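Local coordinates for hypothetical protein ST1444 (Sulfolobus tokodaii, PDB 2EO0) that probably resolves Holliday junctions during genetic recombination, as a magnesium-dependent endonuclease that nicks opposing strands of four-way DNA junctions, at residues 44-49 and 57-62; 87-92 and 102-107. One frame throughout, in Å; residues are numbered along the deposited sequence.

In the fold
Two hairpins placed side by side in one mixed sheet show how a nuclease core sets its probable metal ligands on and at the start of neighbouring strands. Contact 1 (44-49 with 57-62) comes wholly before contact 2 (87-92 with 102-107) along the chain, and their centres lie about 10 Å apart. Strand 53-61 of the first hairpin runs parallel to strand 88-95 of the second; the chain passes between them through helix 72-85, a beta-alpha-beta crossover whose helix packs on both contacts. Probable hydrogen bonds join E58 O to G92 N and G92 O to K60 N. The second hairpin therefore flanks the strand carrying E58, a probable magnesium ligand, and strand 98-103 forms that border of the sheet within the chain.

Contact 1 of 2, residues 44-49 and 57-62; sequences PDIIAL and IEVKSR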
loop_
_atom_site.group_PDB
_atom_site.type_symbol
_atom_site.label_atom_id
_atom_site.label_comp_id
_atom_site.label_asym_id
_atom_site.label_seq_id
_atom_site.Cartn_x
_atom_site.Cartn_y
_atom_site.Cartn_z
ATOM N N PRO A 44 -0.833 -6.071 7.603
ATOM C CA PRO A 44 -0.538 -7.183 6.676
ATOM C C PRO A 44 0.978 -7.306 6.488
ATOM O O PRO A 44 1.700 -6.301 6.468
ATOM C CB PRO A 44 -1.245 -6.766 5.387
ATOM C CG PRO A 44 -2.430 -6.003 5.889
ATOM C CD PRO A 44 -1.830 -5.158 7.034
ATOM N N ASP A 45 1.468 -8.530 6.352
ATOM C CA ASP A 45 2.907 -8.717 6.218
ATOM C C ASP A 45 3.443 -8.152 4.939
ATOM O O ASP A 45 4.589 -7.693 4.874
ATOM C CB ASP A 45 3.261 -10.199 6.303
ATOM C CG ASP A 45 2.781 -10.821 7.589
ATOM O OD1 ASP A 45 2.679 -10.060 8.586
ATOM O OD2 ASP A 45 2.510 -12.044 7.599
ATOM N N ILE A 46 2.596 -8.189 3.917
ATOM C CA ILE A 46 2.970 -7.706 2.611
ATOM C C ILE A 46 1.892 -6.818 2.051
ATOM O O ILE A 46 0.717 -7.153 2.092
ATOM C CB ILE A 46 3.160 -8.871 1.607
ATOM C CG1 ILE A 46 4.281 -9.804 2.090
ATOM C CG2 ILE A 46 3.462 -8.303 0.202
ATOM C CD1 ILE A 46 4.383 -11.059 1.278
ATOM N N ILE A 47 2.315 -5.692 1.505
ATOM C CA ILE A 47 1.406 -4.759 0.887
ATOM C C ILE A 47 1.959 -4.590 -0.504
ATOM O O ILE A 47 3.085 -4.113 -0.682
ATOM C CB ILE A 47 1.393 -3.412 1.637
ATOM C CG1 ILE A 47 0.776 -3.619 3.016
ATOM C CG2 ILE A 47 0.658 -2.384 0.815
ATOM C CD1 ILE A 47 0.683 -2.381 3.847
ATOM N N ALA A 48 1.159 -4.984 -1.483
ATOM C CA ALA A 48 1.575 -4.933 -2.881
ATOM C C ALA A 48 0.622 -4.090 -3.745
ATOM O O ALA A 48 -0.583 -4.331 -3.769
ATOM C CB ALA A 48 1.675 -6.372 -3.426
ATOM N N LEU A 49 1.186 -3.110 -4.459
ATOM C CA LEU A 49 0.403 -2.224 -5.311
ATOM C C LEU A 49 0.814 -2.324 -6.775
ATOM O O LEU A 49 1.992 -2.486 -7.111
ATOM C CB LEU A 49 0.577 -0.762 -4.864
ATOM C CG LEU A 49 0.771 -0.549 -3.361
ATOM C CD1 LEU A 49 1.500 0.784 -3.123
ATOM C CD2 LEU A 49 -0.575 -0.608 -2.661
ATOM N N ILE A 57 -1.352 -9.103 1.897
ATOM C CA ILE A 57 -1.084 -10.500 2.159
ATOM C C ILE A 57 -0.476 -10.758 3.513
ATOM O O ILE A 57 0.533 -10.172 3.890
ATOM C CB ILE A 57 -0.145 -11.116 1.107
ATOM C CG1 ILE A 57 -0.653 -10.809 -0.309
ATOM C CG2 ILE A 57 -0.069 -12.634 1.311
ATOM C CD1 ILE A 57 0.356 -11.130 -1.376
ATOM N N GLU A 58 -1.116 -11.653 4.245
ATOM C CA GLU A 58 -0.654 -12.066 5.553
ATOM C C GLU A 58 -0.066 -13.462 5.282
ATOM O O GLU A 58 -0.712 -14.329 4.697
ATOM C CB GLU A 58 -1.859 -12.104 6.501
ATOM C CG GLU A 58 -1.577 -12.417 7.963
ATOM C CD GLU A 58 -0.538 -11.520 8.599
ATOM O OE1 GLU A 58 -0.471 -10.322 8.242
ATOM O OE2 GLU A 58 0.206 -12.031 9.471
ATOM N N VAL A 59 1.181 -13.657 5.673
ATOM C CA VAL A 59 1.848 -14.920 5.452
ATOM C C VAL A 59 2.078 -15.725 6.722
ATOM O O VAL A 59 2.633 -15.234 7.689
ATOM C CB VAL A 59 3.208 -14.698 4.762
ATOM C CG1 VAL A 59 3.870 -16.061 4.457
ATOM C CG2 VAL A 59 3.010 -13.853 3.496
ATOM N N LYS A 60 1.653 -16.982 6.704
ATOM C CA LYS A 60 1.834 -17.863 7.854
ATOM C C LYS A 60 2.553 -19.120 7.408
ATOM O O LYS A 60 2.428 -19.546 6.255
ATOM C CB LYS A 60 0.482 -18.249 8.485
ATOM C CG LYS A 60 0.178 -17.576 9.817
ATOM C CD LYS A 60 -0.509 -16.237 9.632
ATOM C CE LYS A 60 -0.962 -15.650 10.958
ATOM N NZ LYS A 60 0.194 -15.265 11.796
ATOM N N SER A 61 3.320 -19.697 8.324
ATOM C CA SER A 61 4.050 -20.931 8.061
ATOM C C SER A 61 3.471 -22.043 8.928
ATOM O O SER A 61 3.530 -21.975 10.153
ATOM C CB SER A 61 5.538 -20.759 8.377
ATOM O OG SER A 61 6.200 -22.020 8.415
ATOM N N ARG A 62 2.896 -23.059 8.294
ATOM C CA ARG A 62 2.309 -24.194 9.018
ATOM C C ARG A 62 2.871 -25.506 8.466
ATOM O O ARG A 62 2.880 -25.728 7.259
ATOM C CB ARG A 62 0.794 -24.189 8.870
ATOM C CG ARG A 62 0.121 -22.935 9.387
ATOM C CD ARG A 62 0.346 -22.738 10.869
ATOM N NE ARG A 62 -0.633 -21.804 11.412
ATOM C CZ ARG A 62 -0.343 -20.632 11.952
ATOM N NH1 ARG A 62 0.913 -20.217 12.033
ATOM N NH2 ARG A 62 -1.318 -19.875 12.419
#
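I57 pairs with I46 where two antiparallel strands carry the PD-(D/E)XK nuclease motif, here P44-D45 and E58-V59-K60. I57 N donates to I46 O at 2.8 Å, and I46 N returns a bond to I57 O. I46 CB and I57 CB meet at 4.0 Å. D45 also faces I57, which makes a classic beta bulge at the start of the first strand. E58 follows with CG swung opposite the backbone N (chi1 -176°) and a bend at chi2, a shape that brings its carboxylate up to that of D45. The two carboxylate planes stand 61° apart, with D45 OD2 only 3.0 Å from E58 OE2. Such paired acids are consistent with a magnesium site, which E15 of helix 13-24 probably completes. At V59 the backbone N grips D45 OD2 at 2.8 Å, meeting it on the anti side and 30° out of the carboxylate plane, while V59 CG2 packs on I46 CD1 at 3.8 Å. With D45 exchanged for an alanine, V59 N would probably lose its acceptor and the E58 carboxylate the acid it faces in the probable magnesium site. K60, weakly hydrogen-bonded to Q74, curls back: K60 NZ lies 4.0 Å from E58 OE2, a long salt bridge.

Contact 2 of 2, residues 87-92 and 102-107; sequences GELFLG and IKFDML
L89 and F104 extend together from the two segments, and the leucine, its CG opposite the backbone N (chi1 179°), is carried to the phenyl ring and lays CD2 over one face. This CH-pi contact measures 3.7 Å from L89 CD2 to the F104 ring centroid, 23° off the ring normal. L107 CD1 sits over the opposite face, toward the rim, so two leucines sandwich the ring. At the base of the ring, F104 N donates to L89 O at 3.0 Å, prolonging the antiparallel pairing as the chain enters a 3-10 turn. L91 runs alongside I102, L91 CD2 3.9 Å from I102 CD1, and the pair exchanges two backbone hydrogen bonds. L107 crosses L91 at about a right angle, their CD2 atoms 3.7 Å apart. F90 and K103 also run together, F90 CE2 4.2 Å from K103 CG. On the F90 side, E88 OE1 makes a long salt bridge of 3.9 Å to K103 NZ; Y134 OH bonds E88 OE2 and, weakly, K103 NZ, and K138 also pairs with E88. The contact is thus apolar on the face of L89, L91, I102 and F104, with the E88-K103 charges on that of F90; F104 CE1 approaches E58 CB (about 4 Å), packing against the base of this probable magnesium ligand, not its carboxylate.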
loop_
_atom_site.group_PDB
_atom_site.type_symbol
_atom_site.label_atom_id
_atom_site.label_comp_id
_atom_site.label_asym_id
_atom_site.label_seq_id
_atom_site.Cartn_x
_atom_site.Cartn_y
_atom_site.Cartn_z
ATOM N N GLY A 87 -8.214 -2.460 0.213
ATOM C CA GLY A 87 -7.478 -3.455 -0.552
ATOM C C GLY A 87 -7.962 -4.896 -0.398
ATOM O O GLY A 87 -8.589 -5.251 0.591
ATOM N N GLU A 88 -7.691 -5.730 -1.392
ATOM C CA GLU A 88 -8.088 -7.130 -1.323
ATOM C C GLU A 88 -7.089 -7.865 -0.446
ATOM O O GLU A 88 -5.895 -7.893 -0.736
ATOM C CB GLU A 88 -8.107 -7.751 -2.705
ATOM C CG GLU A 88 -9.436 -7.654 -3.377
ATOM C CD GLU A 88 -9.824 -8.966 -4.024
ATOM O OE1 GLU A 88 -10.305 -9.884 -3.311
ATOM O OE2 GLU A 88 -9.629 -9.076 -5.251
ATOM N N LEU A 89 -7.591 -8.455 0.628
ATOM C CA LEU A 89 -6.755 -9.156 1.578
ATOM C C LEU A 89 -6.709 -10.674 1.352
ATOM O O LEU A 89 -7.757 -11.308 1.208
ATOM C CB LEU A 89 -7.266 -8.859 2.979
ATOM C CG LEU A 89 -6.468 -9.564 4.045
ATOM C CD1 LEU A 89 -5.078 -8.988 4.023
ATOM C CD2 LEU A 89 -7.137 -9.424 5.401
ATOM N N PHE A 90 -5.501 -11.240 1.347
ATOM C CA PHE A 90 -5.294 -12.674 1.144
ATOM C C PHE A 90 -4.479 -13.325 2.266
ATOM O O PHE A 90 -3.640 -12.681 2.916
ATOM C CB PHE A 90 -4.526 -12.951 -0.160
ATOM C CG PHE A 90 -5.266 -12.549 -1.415
ATOM C CD1 PHE A 90 -5.375 -11.213 -1.783
ATOM C CD2 PHE A 90 -5.858 -13.512 -2.224
ATOM C CE1 PHE A 90 -6.056 -10.845 -2.926
ATOM C CE2 PHE A 90 -6.545 -13.149 -3.380
ATOM C CZ PHE A 90 -6.643 -11.813 -3.731
ATOM N N LEU A 91 -4.716 -14.616 2.470
ATOM C CA LEU A 91 -3.946 -15.388 3.444
ATOM C C LEU A 91 -2.980 -16.276 2.640
ATOM O O LEU A 91 -3.404 -17.121 1.843
ATOM C CB LEU A 91 -4.861 -16.274 4.295
ATOM C CG LEU A 91 -4.170 -17.330 5.169
ATOM C CD1 LEU A 91 -3.429 -16.665 6.283
ATOM C CD2 LEU A 91 -5.225 -18.320 5.754
ATOM N N GLY A 92 -1.685 -16.057 2.818
ATOM C CA GLY A 92 -0.729 -16.888 2.121
ATOM C C GLY A 92 -0.142 -17.903 3.080
ATOM O O GLY A 92 0.414 -17.514 4.105
ATOM N N ILE A 102 -5.266 -17.931 -0.360
ATOM C CA ILE A 102 -6.718 -17.953 -0.499
ATOM C C ILE A 102 -7.207 -16.570 -0.081
ATOM O O ILE A 102 -6.461 -15.813 0.552
ATOM C CB ILE A 102 -7.368 -18.985 0.428
ATOM C CG1 ILE A 102 -6.814 -18.808 1.838
ATOM C CG2 ILE A 102 -7.123 -20.399 -0.100
ATOM C CD1 ILE A 102 -7.583 -19.572 2.883
ATOM N N LYS A 103 -8.442 -16.230 -0.446
ATOM C CA LYS A 103 -9.017 -14.944 -0.044
ATOM C C LYS A 103 -9.199 -15.032 1.463
ATOM O O LYS A 103 -9.684 -16.039 1.985
ATOM C CB LYS A 103 -10.391 -14.711 -0.672
ATOM C CG LYS A 103 -10.386 -14.192 -2.088
ATOM C CD LYS A 103 -11.815 -14.142 -2.621
ATOM C CE LYS A 103 -11.979 -13.161 -3.799
ATOM N NZ LYS A 103 -11.048 -13.397 -4.945
ATOM N N PHE A 104 -8.805 -13.980 2.168
ATOM C CA PHE A 104 -8.939 -13.977 3.614
ATOM C C PHE A 104 -10.392 -14.253 4.047
ATOM O O PHE A 104 -10.648 -14.708 5.171
ATOM C CB PHE A 104 -8.473 -12.644 4.166
ATOM C CG PHE A 104 -7.934 -12.737 5.536
ATOM C CD1 PHE A 104 -6.612 -13.104 5.744
ATOM C CD2 PHE A 104 -8.745 -12.461 6.632
ATOM C CE1 PHE A 104 -6.092 -13.196 7.032
ATOM C CE2 PHE A 104 -8.233 -12.548 7.931
ATOM C CZ PHE A 104 -6.898 -12.918 8.127
ATOM N N ASP A 105 -11.329 -13.981 3.139
ATOM C CA ASP A 105 -12.755 -14.196 3.382
ATOM C C ASP A 105 -13.125 -15.663 3.534
ATOM O O ASP A 105 -14.240 -15.983 3.930
ATOM C CB ASP A 105 -13.586 -13.610 2.242
ATOM C CG ASP A 105 -13.511 -12.111 2.188
ATOM O OD1 ASP A 105 -13.292 -11.497 3.268
ATOM O OD2 ASP A 105 -13.689 -11.545 1.075
ATOM N N MET A 106 -12.196 -16.550 3.206
ATOM C CA MET A 106 -12.452 -17.981 3.320
ATOM C C MET A 106 -12.315 -18.465 4.761
ATOM O O MET A 106 -12.750 -19.564 5.093
ATOM C CB MET A 106 -11.501 -18.770 2.419
ATOM C CG MET A 106 -11.631 -18.447 0.933
ATOM S SD MET A 106 -13.121 -19.125 0.155
ATOM C CE MET A 106 -12.346 -20.489 -0.790
ATOM N N LEU A 107 -11.699 -17.662 5.616
ATOM C CA LEU A 107 -11.559 -18.054 7.014
ATOM C C LEU A 107 -12.916 -17.901 7.721
ATOM O O LEU A 107 -13.491 -16.809 7.729
ATOM C CB LEU A 107 -10.528 -17.166 7.725
ATOM C CG LEU A 107 -9.058 -17.183 7.310
ATOM C CD1 LEU A 107 -8.396 -15.957 7.894
ATOM C CD2 LEU A 107 -8.361 -18.452 7.800
#